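Local coordinates for pirin-like protein YHAK (Escherichia coli, PDB 2VEC) that lacks quercetin 2,3-dioxygenase activity and is a cytoplasmic, monomeric bicupin of the pirin family, apparently sensitive to the redox state of its surroundings, at residues A[38-43]-A[207-212]; A[50-55]-A[60-65]; A[116-119]-A[123-126]. One frame throughout, in Å; residues are numbered along the deposited sequence. Where two conformers were deposited one is given.

Overall arrangement
YhaK is a bicupin, two beta-sandwich cupins in one chain, and the three contacts sample different parts of that fold. Interaction 1 joins the loop before strand 45-48 to the end of strand 203-208, tying the N-terminal region to the C-terminal cupin. The other two fall in the sequence between its segments: interaction 2 closes the loop between strands 45-48 and 63-71, neighbours in a six-stranded sheet, and interaction 3 follows it, bridging strand 112-116 of that sheet to strand 124-128 of a four-stranded one. Centres of interaction 1 lie about 26 Å from those of 2 and 3, which are about 21 Å apart. Thus interaction 1 joins the two halves, while 2 and 3 shape loops within the first.

Interaction 1: A[38-43]-A[207-212]; sequences YGWLQA and QSIHGK
Trp40 lays one face of its indole against the side chain of His210, and the contact can be followed outward along the tryptophan. Its CB lies 3.7 Å from CB of His210, and CG and CD2 then run over that same methylene. From CE2 onward the neighbour is the imidazole carbon: CD2 of His210 sits over the middle of the six-membered ring, about equally far from its six carbons, and is 3.5 Å from Trp40 CH2. At CZ3 a second partner joins, the methyl CG2 of Ile209 at 3.7 Å. The rings do not stack flat; their planes are inclined by 45° with centroids 4.1 Å apart, in one of two modelled conformers of His210. The other indole face lies against Leu41 CG. Such a broad ring suits a place where it must span a histidine and a branched aliphatic chain. Ile209 and His210 form a classic beta bulge opposite Arg248, at the corner where the chain leaves strand 203-208. No hydrogen bond crosses between 38-43 and 207-212, which meet through dispersion and ring-ring contact; directional bonds come from just before, Arg31 to Ile209 O and Asp37 to Gly211 N.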
loop_
_atom_site.group_PDB
_atom_site.type_symbol
_atom_site.label_atom_id
_atom_site.label_comp_id
_atom_site.label_asym_id
_atom_site.label_seq_id
_atom_site.Cartn_x
_atom_site.Cartn_y
_atom_site.Cartn_z
ATOM N N TYR A 38 -18.549 3.062 -7.526
ATOM C CA TYR A 38 -19.364 3.212 -6.314
ATOM C C TYR A 38 -19.028 2.280 -5.149
ATOM O O TYR A 38 -18.887 2.746 -4.008
ATOM C CB TYR A 38 -20.869 3.198 -6.614
ATOM C CG TYR A 38 -21.424 4.567 -6.907
ATOM C CD1 TYR A 38 -21.177 5.645 -6.045
ATOM C CD2 TYR A 38 -22.206 4.793 -8.044
ATOM C CE1 TYR A 38 -21.705 6.925 -6.311
ATOM C CE2 TYR A 38 -22.736 6.056 -8.323
ATOM C CZ TYR A 38 -22.480 7.117 -7.454
ATOM O OH TYR A 38 -23.008 8.364 -7.739
ATOM N N GLY A 39 -18.898 0.989 -5.426
ATOM C CA GLY A 39 -18.664 0.026 -4.361
ATOM C C GLY A 39 -17.210 -0.298 -4.071
ATOM O O GLY A 39 -16.907 -1.409 -3.626
ATOM N N TRP A 40 -16.303 0.658 -4.292
ATOM C CA TRP A 40 -14.868 0.403 -4.051
ATOM C C TRP A 40 -14.572 -0.022 -2.611
ATOM O O TRP A 40 -13.618 -0.785 -2.357
ATOM C CB TRP A 40 -14.012 1.620 -4.425
ATOM C CG TRP A 40 -14.201 2.863 -3.569
ATOM C CD1 TRP A 40 -15.267 3.710 -3.585
ATOM C CD2 TRP A 40 -13.259 3.418 -2.636
ATOM N NE1 TRP A 40 -15.070 4.739 -2.690
ATOM C CE2 TRP A 40 -13.846 4.583 -2.095
ATOM C CE3 TRP A 40 -11.994 3.019 -2.175
ATOM C CZ2 TRP A 40 -13.207 5.370 -1.128
ATOM C CZ3 TRP A 40 -11.351 3.809 -1.209
ATOM C CH2 TRP A 40 -11.965 4.981 -0.711
ATOM N N LEU A 41 -15.342 0.513 -1.657
ATOM C CA LEU A 41 -15.090 0.215 -0.241
ATOM C C LEU A 41 -15.578 -1.185 0.128
ATOM O O LEU A 41 -15.249 -1.693 1.201
ATOM C CB LEU A 41 -15.728 1.268 0.699
ATOM C CG LEU A 41 -15.046 2.634 0.839
ATOM C CD1 LEU A 41 -15.874 3.575 1.781
ATOM C CD2 LEU A 41 -13.596 2.525 1.290
ATOM N N GLN A 42 -16.382 -1.797 -0.741
ATOM C CA GLN A 42 -16.811 -3.177 -0.534
ATOM C C GLN A 42 -15.940 -4.184 -1.271
ATOM O O GLN A 42 -16.144 -5.385 -1.142
ATOM C CB GLN A 42 -18.284 -3.364 -0.915
ATOM C CG GLN A 42 -19.203 -2.747 0.107
ATOM C CD GLN A 42 -19.205 -1.229 0.032
ATOM O OE1 GLN A 42 -19.223 -0.652 -1.063
ATOM N NE2 GLN A 42 -19.189 -0.567 1.200
ATOM N N ALA A 43 -14.962 -3.715 -2.045
ATOM C CA ALA A 43 -14.193 -4.658 -2.855
ATOM C C ALA A 43 -13.242 -5.470 -1.955
ATOM O O ALA A 43 -12.729 -4.950 -0.949
ATOM C CB ALA A 43 -13.436 -3.937 -3.939
ATOM N N GLN A 207 -1.101 0.891 -8.314
ATOM C CA GLN A 207 -2.321 0.255 -7.825
ATOM C C GLN A 207 -3.457 1.253 -7.830
ATOM O O GLN A 207 -3.321 2.345 -7.285
ATOM C CB GLN A 207 -2.125 -0.346 -6.406
ATOM C CG GLN A 207 -3.416 -0.994 -5.842
ATOM C CD GLN A 207 -3.840 -2.199 -6.692
ATOM O OE1 GLN A 207 -2.984 -2.987 -7.098
ATOM N NE2 GLN A 207 -5.125 -2.339 -6.963
ATOM N N SER A 208 -4.580 0.886 -8.442
ATOM C CA SER A 208 -5.785 1.673 -8.302
ATOM C C SER A 208 -6.436 1.304 -6.956
ATOM O O SER A 208 -6.773 0.103 -6.733
ATOM C CB SER A 208 -6.734 1.370 -9.470
ATOM O OG SER A 208 -8.082 1.757 -9.116
ATOM N N ILE A 209 -6.606 2.297 -6.073
ATOM C CA ILE A 209 -7.419 2.082 -4.872
ATOM C C ILE A 209 -8.882 2.326 -5.254
ATOM O O ILE A 209 -9.775 1.489 -4.979
ATOM C CB ILE A 209 -6.989 2.992 -3.709
ATOM C CG1 ILE A 209 -5.553 2.628 -3.229
ATOM C CG2 ILE A 209 -7.979 2.862 -2.514
ATOM C CD1 ILE A 209 -4.956 3.763 -2.290
ATOM N N HIS A 210 -9.108 3.487 -5.877
ATOM C CA HIS A 210 -10.364 3.700 -6.575
ATOM C C HIS A 210 -10.192 4.657 -7.730
ATOM O O HIS A 210 -9.328 5.520 -7.765
ATOM C CB HIS A 210 -11.523 4.080 -5.659
ATOM C CG HIS A 210 -11.472 5.483 -5.147
ATOM N ND1 HIS A 210 -11.885 6.565 -5.894
ATOM C CD2 HIS A 210 -11.089 5.975 -3.950
ATOM C CE1 HIS A 210 -11.752 7.668 -5.179
ATOM N NE2 HIS A 210 -11.283 7.337 -3.992
ATOM N N GLY A 211 -10.936 4.335 -8.780
ATOM C CA GLY A 211 -10.846 5.059 -10.058
ATOM C C GLY A 211 -9.841 4.497 -11.052
ATOM O O GLY A 211 -9.105 3.540 -10.783
ATOM N N LYS A 212 -9.838 5.089 -12.237
ATOM C CA LYS A 212 -9.034 4.587 -13.341
ATOM C C LYS A 212 -8.017 5.659 -13.727
ATOM O O LYS A 212 -8.234 6.848 -13.480
ATOM C CB LYS A 212 -9.931 4.214 -14.517
ATOM C CG LYS A 212 -10.850 5.295 -14.950
ATOM C CD LYS A 212 -11.802 4.804 -16.073
ATOM C CE LYS A 212 -13.015 5.714 -16.182
ATOM N NZ LYS A 212 -13.647 5.550 -17.545
#

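Interaction 2: A[50-55]-A[60-65]; sequences GHYFDP and YASLRV
Ser62 turns its hydroxyl toward the loop 50-55, where OG accepts the backbone N-H of Tyr52 at 2.8 Å in a nearly straight bond of 172°. With chi1 at -67°, OG stands beside its own backbone N and opposite the carbonyl carbon, which carries it across to the neighbouring chain. Serine suits the place: its short side chain supplies an acceptor where the loop offers a backbone donor. The tyrosine ring approaches the same oxygen obliquely, while its face takes part in a cation-pi interaction with Arg203. Arg64 reaches the loop by another route. Bent at chi2 and chi3, its chain folds back so that NE comes 3.6 Å from Gly50 C, and one face of the guanidinium receives CB of His51, offset toward the rim. These contacts close the connection between strands 45-48 and 63-71, adjacent antiparallel partners in a sheet of the N-terminal cupin; Arg64 and Val65 form a classic beta bulge opposite Trp141. His51, with CG anti to the backbone N (chi1 179°), directs its imidazole past Ser62 toward Tyr60, CE1 lying 3.5 Å from Tyr60 O. The carboxylate of Asp143 accepts a hydrogen bond from His51 ND1 and forms a salt bridge with Arg64 NH1, while Arg64 NE also binds Phe49 O. One water donates to Gly50 O and to Leu63 O, at 2.8 Å each, joining two carbonyls that could not bond to each other directly.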
loop_
_atom_site.group_PDB
_atom_site.type_symbol
_atom_site.label_atom_id
_atom_site.label_comp_id
_atom_site.label_asym_id
_atom_site.label_seq_id
_atom_site.Cartn_x
_atom_site.Cartn_y
_atom_site.Cartn_z
ATOM N N GLY A 50 5.736 -12.869 -6.527
ATOM C CA GLY A 50 7.027 -13.479 -6.296
ATOM C C GLY A 50 8.129 -12.526 -5.866
ATOM O O GLY A 50 7.935 -11.318 -5.857
ATOM N N HIS A 51 9.274 -13.113 -5.526
ATOM C CA HIS A 51 10.466 -12.396 -5.077
ATOM C C HIS A 51 11.457 -12.272 -6.219
ATOM O O HIS A 51 11.994 -13.292 -6.718
ATOM C CB HIS A 51 11.073 -13.167 -3.876
ATOM C CG HIS A 51 12.328 -12.562 -3.319
ATOM N ND1 HIS A 51 12.317 -11.625 -2.307
ATOM C CD2 HIS A 51 13.633 -12.779 -3.623
ATOM C CE1 HIS A 51 13.570 -11.318 -1.983
ATOM N NE2 HIS A 51 14.384 -11.968 -2.802
ATOM N N TYR A 52 11.803 -11.027 -6.565
ATOM C CA TYR A 52 12.747 -10.802 -7.687
ATOM C C TYR A 52 14.237 -10.892 -7.292
ATOM O O TYR A 52 14.598 -10.600 -6.168
ATOM C CB TYR A 52 12.447 -9.468 -8.366
ATOM C CG TYR A 52 11.148 -9.486 -9.133
ATOM C CD1 TYR A 52 11.058 -10.175 -10.371
ATOM C CD2 TYR A 52 10.023 -8.864 -8.629
ATOM C CE1 TYR A 52 9.877 -10.206 -11.085
ATOM C CE2 TYR A 52 8.807 -8.896 -9.347
ATOM C CZ TYR A 52 8.748 -9.554 -10.560
ATOM O OH TYR A 52 7.552 -9.542 -11.231
ATOM N N PHE A 53 15.074 -11.304 -8.234
ATOM C CA PHE A 53 16.515 -11.380 -8.040
ATOM C C PHE A 53 17.143 -10.683 -9.239
ATOM O O PHE A 53 16.557 -10.656 -10.331
ATOM C CB PHE A 53 17.001 -12.837 -8.050
ATOM C CG PHE A 53 16.540 -13.666 -6.879
ATOM C CD1 PHE A 53 17.316 -13.761 -5.732
ATOM C CD2 PHE A 53 15.338 -14.403 -6.951
ATOM C CE1 PHE A 53 16.892 -14.524 -4.631
ATOM C CE2 PHE A 53 14.930 -15.201 -5.883
ATOM C CZ PHE A 53 15.704 -15.265 -4.716
ATOM N N ASP A 54 18.361 -10.155 -9.043
ATOM C CA ASP A 54 19.130 -9.507 -10.126
ATOM C C ASP A 54 20.583 -9.638 -9.638
ATOM O O ASP A 54 20.880 -9.260 -8.506
ATOM C CB ASP A 54 18.735 -8.031 -10.176
ATOM C CG ASP A 54 19.464 -7.220 -11.251
ATOM O OD1 ASP A 54 20.642 -7.437 -11.602
ATOM O OD2 ASP A 54 18.827 -6.264 -11.716
ATOM N N PRO A 55 21.469 -10.182 -10.470
ATOM C CA PRO A 55 22.843 -10.359 -9.996
ATOM C C PRO A 55 23.525 -9.023 -9.662
ATOM O O PRO A 55 24.550 -9.020 -8.989
ATOM C CB PRO A 55 23.537 -11.054 -11.178
ATOM C CG PRO A 55 22.688 -10.796 -12.357
ATOM C CD PRO A 55 21.281 -10.680 -11.851
ATOM N N TYR A 60 17.777 -7.425 -2.108
ATOM C CA TYR A 60 16.706 -6.462 -1.958
ATOM C C TYR A 60 15.310 -7.098 -1.915
ATOM O O TYR A 60 15.096 -8.196 -2.463
ATOM C CB TYR A 60 16.781 -5.461 -3.119
ATOM C CG TYR A 60 18.009 -4.574 -3.013
ATOM C CD1 TYR A 60 17.976 -3.368 -2.295
ATOM C CD2 TYR A 60 19.202 -4.948 -3.615
ATOM C CE1 TYR A 60 19.135 -2.554 -2.202
ATOM C CE2 TYR A 60 20.335 -4.154 -3.526
ATOM C CZ TYR A 60 20.294 -2.965 -2.817
ATOM O OH TYR A 60 21.423 -2.194 -2.719
ATOM N N ALA A 61 14.369 -6.342 -1.346
ATOM C CA ALA A 61 12.970 -6.773 -1.129
ATOM C C ALA A 61 12.064 -6.627 -2.330
ATOM O O ALA A 61 12.274 -5.724 -3.209
ATOM C CB ALA A 61 12.347 -5.963 0.042
ATOM N N SER A 62 11.025 -7.471 -2.345
ATOM C CA SER A 62 9.914 -7.392 -3.297
ATOM C C SER A 62 8.585 -7.122 -2.580
ATOM O O SER A 62 8.458 -7.395 -1.374
ATOM C CB SER A 62 9.801 -8.685 -4.125
ATOM O OG SER A 62 10.942 -8.819 -4.998
ATOM N N LEU A 63 7.645 -6.541 -3.311
ATOM C CA LEU A 63 6.219 -6.501 -2.937
ATOM C C LEU A 63 5.652 -7.917 -3.018
ATOM O O LEU A 63 5.631 -8.488 -4.114
ATOM C CB LEU A 63 5.480 -5.593 -3.897
ATOM C CG LEU A 63 3.969 -5.510 -3.692
ATOM C CD1 LEU A 63 3.638 -4.841 -2.337
ATOM C CD2 LEU A 63 3.286 -4.790 -4.862
ATOM N N ARG A 64 5.267 -8.501 -1.883
ATOM C CA ARG A 64 4.818 -9.920 -1.858
ATOM C C ARG A 64 3.299 -10.124 -1.858
ATOM O O ARG A 64 2.782 -11.113 -2.369
ATOM C CB ARG A 64 5.462 -10.653 -0.677
ATOM C CG ARG A 64 7.012 -10.589 -0.693
ATOM C CD ARG A 64 7.604 -11.121 -2.057
ATOM N NE ARG A 64 7.146 -12.472 -2.409
ATOM C CZ ARG A 64 7.660 -13.592 -1.902
ATOM N NH1 ARG A 64 8.657 -13.523 -1.005
ATOM N NH2 ARG A 64 7.219 -14.773 -2.317
ATOM N N VAL A 65 2.569 -9.178 -1.286
ATOM C CA VAL A 65 1.114 -9.292 -1.280
ATOM C C VAL A 65 0.600 -7.869 -1.381
ATOM O O VAL A 65 1.207 -6.963 -0.804
ATOM C CB VAL A 65 0.635 -9.871 0.058
ATOM C CG1 VAL A 65 -0.921 -9.604 0.271
ATOM C CG2 VAL A 65 0.976 -11.372 0.126
HETATM O O HOH W 1 7.124 -8.691 -6.480
HETATM O O HOH W 2 16.583 -10.101 -4.273
#

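Interaction 3: A[116-119]-A[123-126]; sequences LSTQ and SYSE
Thr118 packs against the ring of Tyr124, one residue after Ser117 has turned away to bond through OG to Asn150. The threonine does the apolar work: its CG2 methyl sits over one face of the Tyr124 ring in a CH-pi contact, 4.2 Å from the ring centroid and 23° off the normal, offset toward the rim, while CB of Thr118 lies 3.4 Å from Tyr124 OH. A chi1 of 67° places CG2 beside the backbone N and opposite the carbonyl carbon, leaving OG1 to bond to Val85 O. A beta-branched threonine suits this spot because one branch packs on the ring while the other satisfies a carbonyl. At Gln119 the contact becomes polar. Its backbone N-H, near the plane of the ring at its edge, donates to Tyr124 OH at 2.8 Å with an angle of 149°. The side chain crosses the tyrosine at about a right angle, and a water lies 2.9 Å from Gln119 OE1 and may donate to it. Tyrosine fits the position, for its ring sets the hydroxyl far enough from the strand to meet the loop backbone. A connection between strands of two different sheets is thus closed by an aromatic side chain from the strand that follows, within the beta-sandwich of a cupin domain.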
loop_
_atom_site.group_PDB
_atom_site.type_symbol
_atom_site.label_atom_id
_atom_site.label_comp_id
_atom_site.label_asym_id
_atom_site.label_seq_id
_atom_site.Cartn_x
_atom_site.Cartn_y
_atom_site.Cartn_z
ATOM N N LEU A 116 3.716 -2.245 10.464
ATOM C CA LEU A 116 4.162 -3.191 11.502
ATOM C C LEU A 116 5.418 -3.861 11.004
ATOM O O LEU A 116 5.377 -4.539 9.976
ATOM C CB LEU A 116 3.055 -4.233 11.756
ATOM C CG LEU A 116 1.697 -3.646 12.149
ATOM C CD1 LEU A 116 0.635 -4.749 12.175
ATOM C CD2 LEU A 116 1.833 -2.997 13.534
ATOM N N SER A 117 6.522 -3.660 11.722
ATOM C CA SER A 117 7.821 -4.259 11.355
ATOM C C SER A 117 7.848 -5.507 12.183
ATOM O O SER A 117 8.071 -5.436 13.394
ATOM C CB SER A 117 8.973 -3.318 11.691
ATOM O OG SER A 117 8.887 -2.199 10.810
ATOM N N THR A 118 7.494 -6.630 11.559
ATOM C CA THR A 118 7.119 -7.817 12.330
ATOM C C THR A 118 8.353 -8.578 12.786
ATOM O O THR A 118 9.455 -8.404 12.230
ATOM C CB THR A 118 6.175 -8.763 11.553
ATOM O OG1 THR A 118 6.884 -9.336 10.458
ATOM C CG2 THR A 118 4.947 -8.008 11.018
ATOM N N GLN A 119 8.155 -9.425 13.787
ATOM C CA GLN A 119 9.246 -10.142 14.423
ATOM C C GLN A 119 8.969 -11.632 14.365
ATOM O O GLN A 119 7.840 -12.054 14.563
ATOM C CB GLN A 119 9.391 -9.745 15.895
ATOM C CG GLN A 119 9.352 -8.266 16.234
ATOM C CD GLN A 119 9.344 -8.044 17.764
ATOM O OE1 GLN A 119 8.284 -7.843 18.383
ATOM N NE2 GLN A 119 10.531 -8.128 18.387
ATOM N N SER A 123 2.802 -13.463 16.990
ATOM C CA SER A 123 1.473 -13.540 16.380
ATOM C C SER A 123 0.804 -12.180 16.396
ATOM O O SER A 123 0.931 -11.441 17.375
ATOM C CB SER A 123 0.586 -14.539 17.130
ATOM O OG SER A 123 0.826 -15.860 16.691
ATOM N N TYR A 124 0.040 -11.890 15.341
ATOM C CA TYR A 124 -0.554 -10.585 15.127
ATOM C C TYR A 124 -2.039 -10.697 14.853
ATOM O O TYR A 124 -2.468 -11.545 14.075
ATOM C CB TYR A 124 0.135 -9.889 13.920
ATOM C CG TYR A 124 1.593 -9.596 14.176
ATOM C CD1 TYR A 124 1.999 -8.375 14.734
ATOM C CD2 TYR A 124 2.579 -10.554 13.891
ATOM C CE1 TYR A 124 3.381 -8.109 14.981
ATOM C CE2 TYR A 124 3.923 -10.306 14.145
ATOM C CZ TYR A 124 4.320 -9.090 14.686
ATOM O OH TYR A 124 5.669 -8.885 14.935
ATOM N N SER A 125 -2.821 -9.815 15.460
ATOM C CA SER A 125 -4.266 -9.853 15.279
ATOM C C SER A 125 -4.815 -8.497 14.864
ATOM O O SER A 125 -4.232 -7.454 15.170
ATOM C CB SER A 125 -4.956 -10.354 16.549
ATOM O OG SER A 125 -5.038 -9.339 17.525
ATOM N N GLU A 126 -5.939 -8.524 14.159
ATOM C CA GLU A 126 -6.545 -7.319 13.622
ATOM C C GLU A 126 -8.031 -7.392 13.911
ATOM O O GLU A 126 -8.688 -8.331 13.472
ATOM C CB GLU A 126 -6.282 -7.226 12.110
ATOM C CG GLU A 126 -7.268 -6.333 11.338
ATOM C CD GLU A 126 -6.876 -6.117 9.873
ATOM O OE1 GLU A 126 -6.393 -7.068 9.216
ATOM O OE2 GLU A 126 -7.053 -4.979 9.382
HETATM O O HOH W 3 5.950 -7.237 16.790
#